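Local atomic coordinates of transcriptional regulator, LacI family (Arthrobacter sp., PDB entry 4RKQ), a protein that probably controls transcription in response to a sugar or related small molecule bound between the two lobes of its LacI-type effector-binding domain. Residues M202-L207 against E233-Q238; K208-S213 against C221-M226; S167-E172 against R179-A184; K117-Q122 against G194-N199. All coordinates share one frame; numbering follows the deposited sequence.

Interaction 1: M202-L207 against E233-Q238; sequences MAAGVL and ELLSPQ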
loop_
_atom_site.group_PDB
_atom_site.type_symbol
_atom_site.label_atom_id
_atom_site.label_comp_id
_atom_site.label_asym_id
_atom_site.label_seq_id
_atom_site.Cartn_x
_atom_site.Cartn_y
_atom_site.Cartn_z
ATOM N N MET A 202 1.329 -3.374 -12.444
ATOM C CA MET A 202 0.989 -3.403 -13.879
ATOM C C MET A 202 0.299 -4.737 -14.219
ATOM O O MET A 202 -0.654 -4.765 -14.967
ATOM C CB MET A 202 2.229 -3.112 -14.751
ATOM C CG MET A 202 2.778 -1.665 -14.613
ATOM S SD MET A 202 4.149 -1.279 -15.719
ATOM C CE MET A 202 3.227 -0.829 -17.169
ATOM N N ALA A 203 0.759 -5.844 -13.630
ATOM C CA ALA A 203 0.113 -7.125 -13.871
ATOM C C ALA A 203 -1.347 -7.164 -13.454
ATOM O O ALA A 203 -2.156 -7.783 -14.129
ATOM C CB ALA A 203 0.879 -8.281 -13.229
ATOM N N ALA A 204 -1.702 -6.486 -12.379
ATOM C CA ALA A 204 -3.104 -6.425 -11.961
ATOM C C ALA A 204 -3.925 -5.780 -13.045
ATOM O O ALA A 204 -5.064 -6.167 -13.294
ATOM C CB ALA A 204 -3.241 -5.670 -10.650
ATOM N N GLY A 205 -3.362 -4.793 -13.718
ATOM C CA GLY A 205 -4.052 -4.164 -14.822
ATOM C C GLY A 205 -4.206 -5.106 -16.036
ATOM O O GLY A 205 -5.227 -5.093 -16.741
ATOM N N VAL A 206 -3.175 -5.900 -16.280
ATOM C CA VAL A 206 -3.170 -6.857 -17.370
ATOM C C VAL A 206 -4.261 -7.902 -17.148
ATOM O O VAL A 206 -5.006 -8.227 -18.090
ATOM C CB VAL A 206 -1.784 -7.524 -17.550
ATOM C CG1 VAL A 206 -1.833 -8.649 -18.588
ATOM C CG2 VAL A 206 -0.771 -6.480 -18.011
ATOM N N LEU A 207 -4.407 -8.393 -15.917
ATOM C CA LEU A 207 -5.474 -9.336 -15.622
ATOM C C LEU A 207 -6.828 -8.797 -15.938
ATOM O O LEU A 207 -7.653 -9.535 -16.488
ATOM C CB LEU A 207 -5.450 -9.804 -14.174
ATOM C CG LEU A 207 -4.252 -10.649 -13.757
ATOM C CD1 LEU A 207 -4.354 -10.881 -12.267
ATOM C CD2 LEU A 207 -4.198 -11.980 -14.493
ATOM N N GLU A 233 -2.080 -12.093 -3.757
ATOM C CA GLU A 233 -2.846 -13.183 -3.174
ATOM C C GLU A 233 -4.333 -12.880 -3.145
ATOM O O GLU A 233 -5.121 -13.769 -2.909
ATOM C CB GLU A 233 -2.341 -13.476 -1.758
ATOM C CG GLU A 233 -0.965 -14.132 -1.757
ATOM C CD GLU A 233 -0.392 -14.389 -0.365
ATOM O OE1 GLU A 233 -1.144 -14.380 0.635
ATOM O OE2 GLU A 233 0.830 -14.606 -0.280
ATOM N N LEU A 234 -4.706 -11.617 -3.366
ATOM C CA LEU A 234 -6.108 -11.176 -3.305
ATOM C C LEU A 234 -6.775 -11.058 -4.671
ATOM O O LEU A 234 -7.988 -11.060 -4.767
ATOM C CB LEU A 234 -6.201 -9.823 -2.586
ATOM C CG LEU A 234 -5.558 -9.863 -1.174
ATOM C CD1 LEU A 234 -5.702 -8.528 -0.486
ATOM C CD2 LEU A 234 -6.165 -10.950 -0.313
ATOM N N LEU A 235 -5.977 -10.893 -5.717
ATOM C CA LEU A 235 -6.475 -10.911 -7.082
ATOM C C LEU A 235 -7.092 -12.265 -7.435
ATOM O O LEU A 235 -6.794 -13.278 -6.804
ATOM C CB LEU A 235 -5.362 -10.621 -8.064
ATOM C CG LEU A 235 -4.654 -9.273 -7.867
ATOM C CD1 LEU A 235 -3.473 -9.123 -8.801
ATOM C CD2 LEU A 235 -5.587 -8.107 -8.062
ATOM N N SER A 236 -7.978 -12.243 -8.418
ATOM C CA SER A 236 -8.529 -13.463 -8.997
ATOM C C SER A 236 -8.372 -13.406 -10.511
ATOM O O SER A 236 -8.959 -12.540 -11.152
ATOM C CB SER A 236 -10.003 -13.611 -8.623
ATOM O OG SER A 236 -10.443 -14.927 -8.887
ATOM N N PRO A 237 -7.553 -14.302 -11.099
ATOM C CA PRO A 237 -6.761 -15.329 -10.397
ATOM C C PRO A 237 -5.624 -14.724 -9.596
ATOM O O PRO A 237 -5.190 -13.601 -9.916
ATOM C CB PRO A 237 -6.169 -16.145 -11.544
ATOM C CG PRO A 237 -6.051 -15.166 -12.658
ATOM C CD PRO A 237 -7.207 -14.202 -12.518
ATOM N N GLN A 238 -5.171 -15.445 -8.585
ATOM C CA GLN A 238 -4.035 -15.013 -7.820
ATOM C C GLN A 238 -2.804 -15.008 -8.719
ATOM O O GLN A 238 -2.600 -15.901 -9.547
ATOM C CB GLN A 238 -3.829 -15.912 -6.626
ATOM C CG GLN A 238 -4.957 -15.869 -5.619
ATOM C CD GLN A 238 -4.639 -16.744 -4.423
ATOM O OE1 GLN A 238 -5.500 -17.411 -3.864
ATOM N NE2 GLN A 238 -3.399 -16.755 -4.049
#
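Leu207 reaches from helix 200-212 to Leu235 and Pro237, in the loop that leads into strand 240-243. Its CB bond already heads for the loop, and with CG anti to the carbonyl carbon (chi1 -66°) the isobutyl group continues outward and forks into two methyls. CD1 meets both residues: Leu207 CD1 lies 3.7 Å from Pro237 O and 4.0 Å from Leu235 CD1, where the two leucine side chains cross at a slant. CD2, the other branch, lies 4.1 Å from the ring atom Pro237 CG. One turn earlier on the helix, Ala204 CB touches the same Leu235 methyl, CD1, at 3.9 Å, so this methyl rests against residues spaced three apart. The peptide bond before Pro237 is cis, and both the ring atom CG and the carbonyl O of this residue lie against Leu207. Polar groups of the loop bond elsewhere: Leu235 O accepts Lys208 NZ of the second subunit, and Gln238 N is held by Glu284. Between the segments themselves the contact is apolar, with aliphatic carbon against aliphatic carbon and a single carbonyl at its border; the hold therefore comes from shape and burial, while directional bonds tie the loop to its other neighbours.

Interaction 2: K208-S213 against C221-M226; sequences KALSGS and CAVIGM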
loop_
_atom_site.group_PDB
_atom_site.type_symbol
_atom_site.label_atom_id
_atom_site.label_comp_id
_atom_site.label_asym_id
_atom_site.label_seq_id
_atom_site.Cartn_x
_atom_site.Cartn_y
_atom_site.Cartn_z
ATOM N N LYS A 208 -7.069 -7.516 -15.620
ATOM C CA LYS A 208 -8.338 -6.844 -15.910
ATOM C C LYS A 208 -8.586 -6.709 -17.424
ATOM O O LYS A 208 -9.712 -6.859 -17.905
ATOM C CB LYS A 208 -8.375 -5.452 -15.238
ATOM C CG LYS A 208 -9.731 -5.018 -14.703
ATOM C CD LYS A 208 -9.813 -5.124 -13.179
ATOM C CE LYS A 208 -9.980 -6.558 -12.679
ATOM N NZ LYS A 208 -11.301 -6.850 -12.052
ATOM N N ALA A 209 -7.544 -6.389 -18.194
ATOM C CA ALA A 209 -7.693 -6.333 -19.657
ATOM C C ALA A 209 -8.020 -7.735 -20.229
ATOM O O ALA A 209 -8.843 -7.874 -21.137
ATOM C CB ALA A 209 -6.448 -5.754 -20.349
ATOM N N LEU A 210 -7.331 -8.764 -19.750
ATOM C CA LEU A 210 -7.604 -10.108 -20.217
ATOM C C LEU A 210 -9.065 -10.493 -19.881
ATOM O O LEU A 210 -9.777 -11.037 -20.706
ATOM C CB LEU A 210 -6.609 -11.085 -19.619
ATOM C CG LEU A 210 -5.200 -10.948 -20.238
ATOM C CD1 LEU A 210 -4.144 -11.585 -19.372
ATOM C CD2 LEU A 210 -5.183 -11.630 -21.602
ATOM N N SER A 211 -9.520 -10.162 -18.687
ATOM C CA SER A 211 -10.888 -10.493 -18.239
ATOM C C SER A 211 -11.910 -9.700 -19.093
ATOM O O SER A 211 -12.843 -10.257 -19.644
ATOM C CB SER A 211 -11.027 -10.157 -16.745
ATOM O OG SER A 211 -12.287 -10.544 -16.224
ATOM N N GLY A 212 -11.663 -8.412 -19.264
ATOM C CA GLY A 212 -12.455 -7.579 -20.172
ATOM C C GLY A 212 -12.517 -8.053 -21.613
ATOM O O GLY A 212 -13.434 -7.705 -22.337
ATOM N N SER A 213 -11.523 -8.812 -22.042
ATOM C CA SER A 213 -11.419 -9.265 -23.429
ATOM C C SER A 213 -11.975 -10.669 -23.597
ATOM O O SER A 213 -11.881 -11.244 -24.656
ATOM C CB SER A 213 -9.937 -9.261 -23.856
ATOM O OG SER A 213 -9.495 -7.936 -24.059
ATOM N N CYS A 221 -4.497 -17.339 -21.503
ATOM C CA CYS A 221 -3.272 -16.495 -21.405
ATOM C C CYS A 221 -2.686 -16.540 -19.977
ATOM O O CYS A 221 -3.412 -16.445 -18.986
ATOM C CB CYS A 221 -3.578 -15.068 -21.879
ATOM S SG CYS A 221 -2.114 -13.981 -22.103
ATOM N N ALA A 222 -1.389 -16.806 -19.881
ATOM C CA ALA A 222 -0.688 -16.808 -18.629
ATOM C C ALA A 222 -0.233 -15.374 -18.295
ATOM O O ALA A 222 -0.020 -14.553 -19.182
ATOM C CB ALA A 222 0.500 -17.750 -18.710
ATOM N N VAL A 223 -0.097 -15.072 -17.011
ATOM C CA VAL A 223 0.403 -13.761 -16.595
ATOM C C VAL A 223 1.412 -13.974 -15.469
ATOM O O VAL A 223 1.169 -14.770 -14.514
ATOM C CB VAL A 223 -0.722 -12.801 -16.156
ATOM C CG1 VAL A 223 -0.169 -11.441 -15.701
ATOM C CG2 VAL A 223 -1.734 -12.574 -17.259
ATOM N N ILE A 224 2.570 -13.328 -15.618
ATOM C CA ILE A 224 3.570 -13.315 -14.587
ATOM C C ILE A 224 4.000 -11.881 -14.245
ATOM O O ILE A 224 4.327 -11.088 -15.113
ATOM C CB ILE A 224 4.826 -14.127 -14.968
ATOM C CG1 ILE A 224 4.459 -15.569 -15.354
ATOM C CG2 ILE A 224 5.789 -14.165 -13.783
ATOM C CD1 ILE A 224 5.643 -16.403 -15.795
ATOM N N GLY A 225 4.009 -11.562 -12.957
ATOM C CA GLY A 225 4.475 -10.250 -12.528
ATOM C C GLY A 225 5.853 -10.275 -11.899
ATOM O O GLY A 225 6.631 -11.198 -12.103
ATOM N N MET A 226 6.144 -9.231 -11.134
ATOM C CA MET A 226 7.358 -9.117 -10.356
ATOM C C MET A 226 7.076 -8.218 -9.139
ATOM O O MET A 226 6.475 -7.145 -9.259
ATOM C CB MET A 226 8.539 -8.554 -11.208
ATOM C CG MET A 226 9.751 -8.066 -10.389
ATOM S SD MET A 226 11.242 -7.700 -11.378
ATOM C CE MET A 226 11.750 -9.353 -11.850
#
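Ala209 O, one residue before the Leu210 that packs on Cys221 and Val223, accepts two donors from the end of helix 200-212: Ser213 OG at 3.0 Å and, more weakly, Ser213 N. The hydroxyl approaches with a C=O...O angle of 150°, tilted 30° from the carbonyl plane, and Ser213 N also reaches back to Leu210 O as the helix closes. Leu210 alone carries the contact with the strand and the residue before it from the helix side. Its CG lies beside the backbone N (chi1 -73°), which sends both methyls toward Cys221 and Val223. CD2 covers the base of Cys221, 3.8 Å from its CB and 3.9 Å from its SG. This helix and strand are the second half of a beta-alpha-beta unit, strand 194-197, helix 200-212, strand 222-225, within the alpha/beta lobe. CD1 presses on Val223 CG2 at 3.4 Å, closer than two methyls usually pack, the side chains lying alongside and pointing opposite ways. Cys221 and Val223, two residues apart, turn their side chains to the helix, whereas Ala222 between them faces away, toward Leu123 of helix 112-125. Leu186 of helix 175-188 also packs on Leu210.

Interaction 3: S167-E172 against R179-A184; sequences SLIVAE and REAAAA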
loop_
_atom_site.group_PDB
_atom_site.type_symbol
_atom_site.label_atom_id
_atom_site.label_comp_id
_atom_site.label_asym_id
_atom_site.label_seq_id
_atom_site.Cartn_x
_atom_site.Cartn_y
_atom_site.Cartn_z
ATOM N N SER A 167 6.324 -9.684 -28.447
ATOM C CA SER A 167 6.052 -8.282 -28.680
ATOM C C SER A 167 6.317 -7.464 -27.429
ATOM O O SER A 167 6.168 -7.963 -26.341
ATOM C CB SER A 167 4.606 -8.059 -29.046
ATOM O OG SER A 167 4.237 -8.876 -30.115
ATOM N N LEU A 168 6.656 -6.198 -27.620
ATOM C CA LEU A 168 6.820 -5.236 -26.542
ATOM C C LEU A 168 5.654 -4.252 -26.471
ATOM O O LEU A 168 5.281 -3.637 -27.466
ATOM C CB LEU A 168 8.102 -4.452 -26.747
ATOM C CG LEU A 168 8.445 -3.416 -25.667
ATOM C CD1 LEU A 168 8.797 -4.100 -24.355
ATOM C CD2 LEU A 168 9.623 -2.557 -26.160
ATOM N N ILE A 169 5.118 -4.093 -25.261
ATOM C CA ILE A 169 4.106 -3.077 -24.936
ATOM C C ILE A 169 4.744 -2.185 -23.883
ATOM O O ILE A 169 5.510 -2.674 -23.040
ATOM C CB ILE A 169 2.847 -3.702 -24.307
ATOM C CG1 ILE A 169 2.397 -4.930 -25.085
ATOM C CG2 ILE A 169 1.708 -2.678 -24.211
ATOM C CD1 ILE A 169 1.425 -5.765 -24.299
ATOM N N VAL A 170 4.475 -0.896 -23.991
ATOM C CA VAL A 170 4.978 0.107 -23.052
ATOM C C VAL A 170 3.783 0.886 -22.539
ATOM O O VAL A 170 2.873 1.181 -23.277
ATOM C CB VAL A 170 5.981 1.054 -23.722
ATOM C CG1 VAL A 170 6.480 2.108 -22.748
ATOM C CG2 VAL A 170 7.167 0.261 -24.248
ATOM N N ALA A 171 3.756 1.132 -21.235
ATOM C CA ALA A 171 2.719 1.937 -20.617
ATOM C C ALA A 171 3.300 2.580 -19.348
ATOM O O ALA A 171 4.312 2.109 -18.785
ATOM C CB ALA A 171 1.511 1.059 -20.274
ATOM N N GLU A 172 2.627 3.624 -18.883
ATOM C CA GLU A 172 2.948 4.268 -17.609
ATOM C C GLU A 172 2.716 3.271 -16.500
ATOM O O GLU A 172 1.848 2.410 -16.619
ATOM C CB GLU A 172 2.033 5.499 -17.405
ATOM C CG GLU A 172 2.556 6.578 -16.477
ATOM C CD GLU A 172 1.438 7.473 -15.963
ATOM O OE1 GLU A 172 0.419 7.622 -16.670
ATOM O OE2 GLU A 172 1.563 8.021 -14.846
ATOM N N ARG A 179 -3.760 -1.582 -17.961
ATOM C CA ARG A 179 -4.977 -2.209 -18.471
ATOM C C ARG A 179 -5.298 -1.606 -19.824
ATOM O O ARG A 179 -5.636 -2.308 -20.757
ATOM C CB ARG A 179 -6.179 -2.003 -17.540
ATOM C CG ARG A 179 -7.489 -2.685 -17.999
ATOM C CD ARG A 179 -8.722 -1.999 -17.404
ATOM N NE ARG A 179 -8.777 -0.601 -17.861
ATOM C CZ ARG A 179 -9.139 -0.209 -19.078
ATOM N NH1 ARG A 179 -9.518 -1.076 -20.008
ATOM N NH2 ARG A 179 -9.087 1.059 -19.384
ATOM N N GLU A 180 -5.197 -0.300 -19.935
ATOM C CA GLU A 180 -5.531 0.317 -21.189
ATOM C C GLU A 180 -4.556 -0.114 -22.301
ATOM O O GLU A 180 -4.981 -0.410 -23.406
ATOM C CB GLU A 180 -5.563 1.817 -21.041
ATOM C CG GLU A 180 -5.934 2.536 -22.313
ATOM C CD GLU A 180 -6.310 3.964 -22.043
ATOM O OE1 GLU A 180 -5.474 4.692 -21.466
ATOM O OE2 GLU A 180 -7.442 4.344 -22.395
ATOM N N ALA A 181 -3.266 -0.181 -22.011
ATOM C CA ALA A 181 -2.292 -0.579 -23.029
ATOM C C ALA A 181 -2.412 -2.053 -23.386
ATOM O O ALA A 181 -2.235 -2.438 -24.534
ATOM C CB ALA A 181 -0.887 -0.245 -22.595
ATOM N N ALA A 182 -2.740 -2.883 -22.422
ATOM C CA ALA A 182 -2.900 -4.304 -22.661
ATOM C C ALA A 182 -4.151 -4.546 -23.528
ATOM O O ALA A 182 -4.094 -5.315 -24.475
ATOM C CB ALA A 182 -2.969 -5.113 -21.374
ATOM N N ALA A 183 -5.259 -3.882 -23.202
ATOM C CA ALA A 183 -6.519 -4.012 -23.964
ATOM C C ALA A 183 -6.336 -3.642 -25.432
ATOM O O ALA A 183 -6.844 -4.344 -26.331
ATOM C CB ALA A 183 -7.627 -3.160 -23.324
ATOM N N ALA A 184 -5.606 -2.559 -25.689
ATOM C CA ALA A 184 -5.365 -2.073 -27.061
ATOM C C ALA A 184 -4.569 -3.093 -27.844
ATOM O O ALA A 184 -4.905 -3.435 -28.970
ATOM C CB ALA A 184 -4.628 -0.746 -27.052
#
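Ala181 CB fits against two side chains of strand 166-171, touching the methyl of Ala171 and a branch of Ile169. The methyl pair is the closer, with Ala181 CB 3.6 Å from Ala171 CB. Ile169 offers its CG2, which lies 3.9 Å from Ala181 CB and 4.0 Å from Ala181 O. The torsion explains this choice of branch: CG2 stands anti to the backbone N of Ile169, while CG1 turns back beside that N (chi1 -46°). Val170, between them, points away from the helix, and only its carbonyl O comes near, 4.1 Å from Ala181 CB. Small side chains on both elements let helix and strand come close: the alpha carbons of Ala171 and Ala181 are 6.1 Å apart, and the axes of the two segments approach to 8.2 Å, running roughly antiparallel at 148°. On other sides, Ala182 rests on Ala209 of helix 200-212, Arg179 pairs with Glu176, and Phe185 adds to the cover of Ile169. The strand is the outermost on its side of the sheet, and the helix that runs back along it leads to strand 194-197, a parallel strand-helix-strand connection that skips over strand 131-136, which lies between the two in the sheet.

Interaction 4: K117-Q122 against G194-N199; sequences KVAVAQ and GILAFN. With EDO (1,2-ethanediol), chain F.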
loop_
_atom_site.group_PDB
_atom_site.type_symbol
_atom_site.label_atom_id
_atom_site.label_comp_id
_atom_site.label_asym_id
_atom_site.label_seq_id
_atom_site.Cartn_x
_atom_site.Cartn_y
_atom_site.Cartn_z
ATOM N N LYS A 117 15.369 -15.223 -17.008
ATOM C CA LYS A 117 15.537 -16.612 -17.389
ATOM C C LYS A 117 14.490 -17.467 -16.724
ATOM O O LYS A 117 13.881 -18.304 -17.364
ATOM C CB LYS A 117 16.937 -17.123 -17.037
ATOM C CG LYS A 117 17.060 -18.641 -17.087
ATOM C CD LYS A 117 18.449 -19.113 -17.499
ATOM C CE LYS A 117 19.457 -19.096 -16.361
ATOM N NZ LYS A 117 19.293 -20.238 -15.425
ATOM N N VAL A 118 14.246 -17.237 -15.443
ATOM C CA VAL A 118 13.272 -18.017 -14.710
ATOM C C VAL A 118 11.843 -17.780 -15.193
ATOM O O VAL A 118 11.068 -18.733 -15.385
ATOM C CB VAL A 118 13.406 -17.815 -13.199
ATOM C CG1 VAL A 118 12.324 -18.558 -12.445
ATOM C CG2 VAL A 118 14.778 -18.303 -12.733
ATOM N N ALA A 119 11.501 -16.523 -15.444
ATOM C CA ALA A 119 10.116 -16.170 -15.795
ATOM C C ALA A 119 9.797 -16.689 -17.199
ATOM O O ALA A 119 8.759 -17.285 -17.422
ATOM C CB ALA A 119 9.915 -14.667 -15.736
ATOM N N VAL A 120 10.704 -16.445 -18.132
ATOM C CA VAL A 120 10.583 -16.927 -19.502
ATOM C C VAL A 120 10.511 -18.471 -19.552
ATOM O O VAL A 120 9.710 -19.023 -20.284
ATOM C CB VAL A 120 11.717 -16.369 -20.384
ATOM C CG1 VAL A 120 11.669 -16.979 -21.780
ATOM C CG2 VAL A 120 11.546 -14.860 -20.527
ATOM N N ALA A 121 11.286 -19.144 -18.707
ATOM C CA ALA A 121 11.271 -20.604 -18.645
ATOM C C ALA A 121 9.908 -21.141 -18.331
ATOM O O ALA A 121 9.518 -22.186 -18.856
ATOM C CB ALA A 121 12.261 -21.109 -17.628
ATOM N N GLN A 122 9.187 -20.444 -17.460
ATOM C CA GLN A 122 7.866 -20.890 -17.079
ATOM C C GLN A 122 6.953 -20.843 -18.267
ATOM O O GLN A 122 6.155 -21.761 -18.484
ATOM C CB GLN A 122 7.273 -20.036 -15.944
ATOM C CG GLN A 122 5.794 -20.308 -15.686
ATOM C CD GLN A 122 5.512 -21.726 -15.204
ATOM O OE1 GLN A 122 6.325 -22.327 -14.504
ATOM N NE2 GLN A 122 4.335 -22.248 -15.553
ATOM N N GLY A 194 0.855 -15.396 -23.508
ATOM C CA GLY A 194 1.634 -15.245 -22.266
ATOM C C GLY A 194 2.135 -13.842 -22.133
ATOM O O GLY A 194 2.654 -13.309 -23.089
ATOM N N ILE A 195 1.963 -13.237 -20.950
ATOM C CA ILE A 195 2.329 -11.852 -20.724
ATOM C C ILE A 195 3.171 -11.717 -19.462
ATOM O O ILE A 195 2.737 -12.137 -18.383
ATOM C CB ILE A 195 1.098 -10.948 -20.618
ATOM C CG1 ILE A 195 0.317 -10.957 -21.946
ATOM C CG2 ILE A 195 1.513 -9.520 -20.259
ATOM C CD1 ILE A 195 -0.947 -10.142 -21.935
ATOM N N LEU A 196 4.366 -11.129 -19.620
ATOM C CA LEU A 196 5.272 -10.803 -18.508
ATOM C C LEU A 196 5.133 -9.304 -18.248
ATOM O O LEU A 196 5.232 -8.514 -19.181
ATOM C CB LEU A 196 6.738 -11.105 -18.846
ATOM C CG LEU A 196 7.096 -12.566 -19.131
ATOM C CD1 LEU A 196 8.540 -12.652 -19.602
ATOM C CD2 LEU A 196 6.892 -13.456 -17.923
ATOM N N ALA A 197 4.874 -8.914 -17.001
ATOM C CA ALA A 197 4.709 -7.515 -16.700
ATOM C C ALA A 197 5.871 -7.023 -15.872
ATOM O O ALA A 197 6.415 -7.740 -15.054
ATOM C CB ALA A 197 3.403 -7.286 -15.970
ATOM N N PHE A 198 6.216 -5.771 -16.111
ATOM C CA PHE A 198 7.258 -5.058 -15.394
ATOM C C PHE A 198 7.156 -5.257 -13.880
ATOM O O PHE A 198 8.151 -5.474 -13.215
ATOM C CB PHE A 198 7.160 -3.557 -15.767
ATOM C CG PHE A 198 8.110 -2.704 -15.026
ATOM C CD1 PHE A 198 9.418 -2.564 -15.459
ATOM C CD2 PHE A 198 7.713 -2.057 -13.855
ATOM C CE1 PHE A 198 10.323 -1.786 -14.739
ATOM C CE2 PHE A 198 8.623 -1.276 -13.134
ATOM C CZ PHE A 198 9.924 -1.137 -13.574
ATOM N N ASN A 199 5.948 -5.137 -13.337
ATOM C CA ASN A 199 5.732 -5.454 -11.974
ATOM C C ASN A 199 4.305 -5.896 -11.717
ATOM O O ASN A 199 3.445 -5.850 -12.631
ATOM C CB ASN A 199 6.104 -4.248 -11.055
ATOM C CG ASN A 199 5.282 -3.003 -11.334
ATOM O OD1 ASN A 199 4.251 -3.040 -11.994
ATOM N ND2 ASN A 199 5.749 -1.878 -10.805
HETATM C C1 EDO F . 8.721 -1.383 -8.358
HETATM O O1 EDO F . 7.444 -2.047 -8.295
HETATM C C2 EDO F . 9.823 -2.256 -7.800
HETATM O O2 EDO F . 9.922 -3.369 -8.698
#
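Leu196, with CG beside its backbone N (chi1 -63°), and Val120, with CG1 anti to its own N (chi1 174°) and CG2 the branch that touches, meet between helix 112-125 and strand 194-197. The contact lies in the Rossmann-like lobe of a periplasmic-binding-protein domain, where this helix covers the face of the parallel sheet opposite helix 200-212. The two branches of Leu196 divide the helix surface: CD1 sits 3.8 Å from Val120 CG2, the side chains crossing at about a right angle, and CD2 sits 3.9 Å from Ala119 CB. All three residues are buried. Val155 of helix 150-161 and Ile224 of the neighbouring strand 222-225 also pack on Leu196. At the end of the same strand, the chain turns into the following helix through Asn199, its N-cap: OD1 accepts Met202 N. The amide's other end faces a 1,2-ethanediol, probably from the crystallisation liquor, which is also bonded to Asn27, Arg151 and Asp227. This polar cluster is consistent with the place where effectors bind in relatives of this family. Asn199 ND2 donates to O1 of the diol at 3.0 Å, with an N-H...O angle of 145°.

From the N terminus, interaction 4 opens first, on helix 112-125, and closes a long loop at strand 194-197. Interaction 3 is nested inside that loop, joining strand 166-171 to the helix after it. Helix 200-212 then begins two more closures: interaction 1 runs from its first half to the loop 233-238, and interaction 2, nested within it, ends on strand 222-225. No two loops cross; the pairs 4 with 3 and 1 with 2 follow in series. Interactions 1 and 2 meet where Leu207 and Val206 pack on Val223; Lys208 packs on Arg179, linking interaction 2 to interaction 3. Neighbouring strands 194-197 and 222-225 join interactions 4 and 2.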